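Local coordinates for protein glycoside hydrolase family 81 (Clostridium thermocellum, PDB 6FOP) that probably hydrolyses beta-1,3-glucans such as laminarin as an endo-acting glucanase of the cellulosome, at residues E24-S29 against D101-K106. Residues are numbered along the deposited sequence; the frame is centred on the assembly and turned at random.
Sequences EIYKTS and DARADK. With MG (magnesium ion), chain Y.
Arg103 reaches across to the 24-29 loop with its chain extended from CG to NE, which carries the guanidinium out to the level of the Tyr26 ring, so that CD1 comes over one of its faces. CD1 of Tyr26 stands 4.0 Å above that face, offset toward its rim, and with ring and guanidinium planes 54° apart this is no parallel stack. Two groups fix the guanidinium's rotation: NH1 donates to Lys27 O (3.0 Å), which lies within 6° of the guanidinium plane, while NE forms a salt bridge with Asp101 OD2 (3.0 Å), approaching from above the carboxylate plane. The backbones join by a single beta bridge between Lys27 and Ala104, evidenced by Ala104 N to Tyr26 O and Thr28 N to Ala104 O, both 2.9 Å. Strand 103-107 is an outermost strand of an antiparallel sheet, so the loop adds to its edge; Tyr26 centres an inverse gamma turn. At the far end, Thr28 OG1 donates to Asp105 OD1 (2.6 Å) on its anti side, tilted out of the carboxylate plane; Asp105 CG, anti to the backbone N (chi1 -170°), brings the carboxylate there, and OD2 pairs with Lys124. Beside the Tyr26 CB, Ala102 O binds a magnesium ion at 2.2 Å, sharing it with the carbonyl oxygens of Ile44, Asn47 and Tyr49.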
# COMPACT_ATOMS: atom_id res chain seq x y z
N GLU A 24 -25.28 4.70 -3.73
CA GLU A 24 -25.06 4.65 -5.18
C GLU A 24 -23.65 4.12 -5.47
O GLU A 24 -22.66 4.66 -4.97
CB GLU A 24 -25.15 6.06 -5.78
CG GLU A 24 -26.47 6.80 -5.60
CD GLU A 24 -26.81 7.32 -4.19
OE1 GLU A 24 -25.94 7.46 -3.27
OE2 GLU A 24 -28.03 7.59 -4.01
N ILE A 25 -23.56 3.08 -6.29
CA ILE A 25 -22.29 2.53 -6.77
C ILE A 25 -22.32 2.49 -8.28
O ILE A 25 -23.15 1.80 -8.88
CB ILE A 25 -21.99 1.13 -6.20
CG1 ILE A 25 -22.08 1.14 -4.67
CG2 ILE A 25 -20.58 0.69 -6.62
CD1 ILE A 25 -21.77 -0.19 -4.01
N TYR A 26 -21.42 3.25 -8.91
CA TYR A 26 -21.37 3.38 -10.37
C TYR A 26 -20.59 2.18 -10.93
O TYR A 26 -19.41 2.25 -11.29
CB TYR A 26 -20.80 4.76 -10.78
CG TYR A 26 -21.77 5.87 -10.52
CD1 TYR A 26 -22.78 6.18 -11.44
CD2 TYR A 26 -21.72 6.61 -9.32
CE1 TYR A 26 -23.70 7.19 -11.18
CE2 TYR A 26 -22.63 7.63 -9.06
CZ TYR A 26 -23.62 7.92 -10.00
OH TYR A 26 -24.53 8.92 -9.77
N LYS A 27 -21.31 1.06 -10.97
CA LYS A 27 -20.83 -0.20 -11.48
C LYS A 27 -21.88 -0.76 -12.44
O LYS A 27 -23.07 -0.39 -12.37
CB LYS A 27 -20.52 -1.21 -10.36
CG LYS A 27 -21.71 -1.60 -9.50
CD LYS A 27 -21.31 -2.64 -8.47
CE LYS A 27 -22.33 -2.77 -7.36
NZ LYS A 27 -23.59 -3.35 -7.84
N THR A 28 -21.43 -1.63 -13.32
CA THR A 28 -22.34 -2.39 -14.18
C THR A 28 -22.75 -3.67 -13.50
O THR A 28 -22.19 -4.05 -12.49
CB THR A 28 -21.70 -2.81 -15.54
OG1 THR A 28 -20.77 -3.87 -15.29
CG2 THR A 28 -21.01 -1.63 -16.22
N SER A 29 -23.69 -4.37 -14.12
CA SER A 29 -24.12 -5.68 -13.61
C SER A 29 -23.03 -6.76 -13.70
O SER A 29 -23.17 -7.81 -13.10
CB SER A 29 -25.38 -6.15 -14.35
OG SER A 29 -25.12 -6.25 -15.74
N ASP A 101 -23.05 8.71 -17.37
CA ASP A 101 -22.14 8.33 -16.27
C ASP A 101 -21.01 7.48 -16.81
O ASP A 101 -21.01 7.16 -18.00
CB ASP A 101 -22.90 7.61 -15.14
CG ASP A 101 -23.62 6.34 -15.58
OD1 ASP A 101 -23.08 5.55 -16.37
OD2 ASP A 101 -24.73 6.08 -15.06
N ALA A 102 -20.07 7.11 -15.93
CA ALA A 102 -19.07 6.10 -16.22
C ALA A 102 -19.15 5.11 -15.09
O ALA A 102 -19.11 5.50 -13.90
CB ALA A 102 -17.69 6.71 -16.31
N ARG A 103 -19.20 3.82 -15.45
CA ARG A 103 -19.38 2.73 -14.49
C ARG A 103 -18.29 1.68 -14.61
O ARG A 103 -17.90 1.30 -15.71
CB ARG A 103 -20.72 2.04 -14.69
CG ARG A 103 -21.90 2.95 -14.35
CD ARG A 103 -23.24 2.36 -14.70
NE ARG A 103 -24.31 3.24 -14.21
CZ ARG A 103 -24.97 3.10 -13.05
NH1 ARG A 103 -24.73 2.10 -12.20
NH2 ARG A 103 -25.89 3.99 -12.73
N ALA A 104 -17.80 1.19 -13.47
CA ALA A 104 -16.81 0.10 -13.50
C ALA A 104 -17.50 -1.21 -13.86
O ALA A 104 -18.50 -1.57 -13.28
CB ALA A 104 -16.10 -0.04 -12.16
N ASP A 105 -16.89 -1.92 -14.80
CA ASP A 105 -17.36 -3.21 -15.29
C ASP A 105 -16.53 -4.40 -14.79
O ASP A 105 -17.08 -5.49 -14.54
CB ASP A 105 -17.37 -3.16 -16.84
CG ASP A 105 -18.06 -4.35 -17.46
OD1 ASP A 105 -19.30 -4.43 -17.39
OD2 ASP A 105 -17.35 -5.18 -18.05
N LYS A 106 -15.22 -4.19 -14.67
CA LYS A 106 -14.27 -5.21 -14.24
C LYS A 106 -13.07 -4.50 -13.61
O LYS A 106 -12.56 -3.53 -14.17
CB LYS A 106 -13.82 -6.08 -15.43
CG LYS A 106 -12.91 -7.24 -15.09
CD LYS A 106 -12.62 -8.17 -16.27
CE LYS A 106 -11.71 -9.34 -15.86
NZ LYS A 106 -11.35 -10.29 -16.95
MG MG Y . -18.54 6.92 -12.26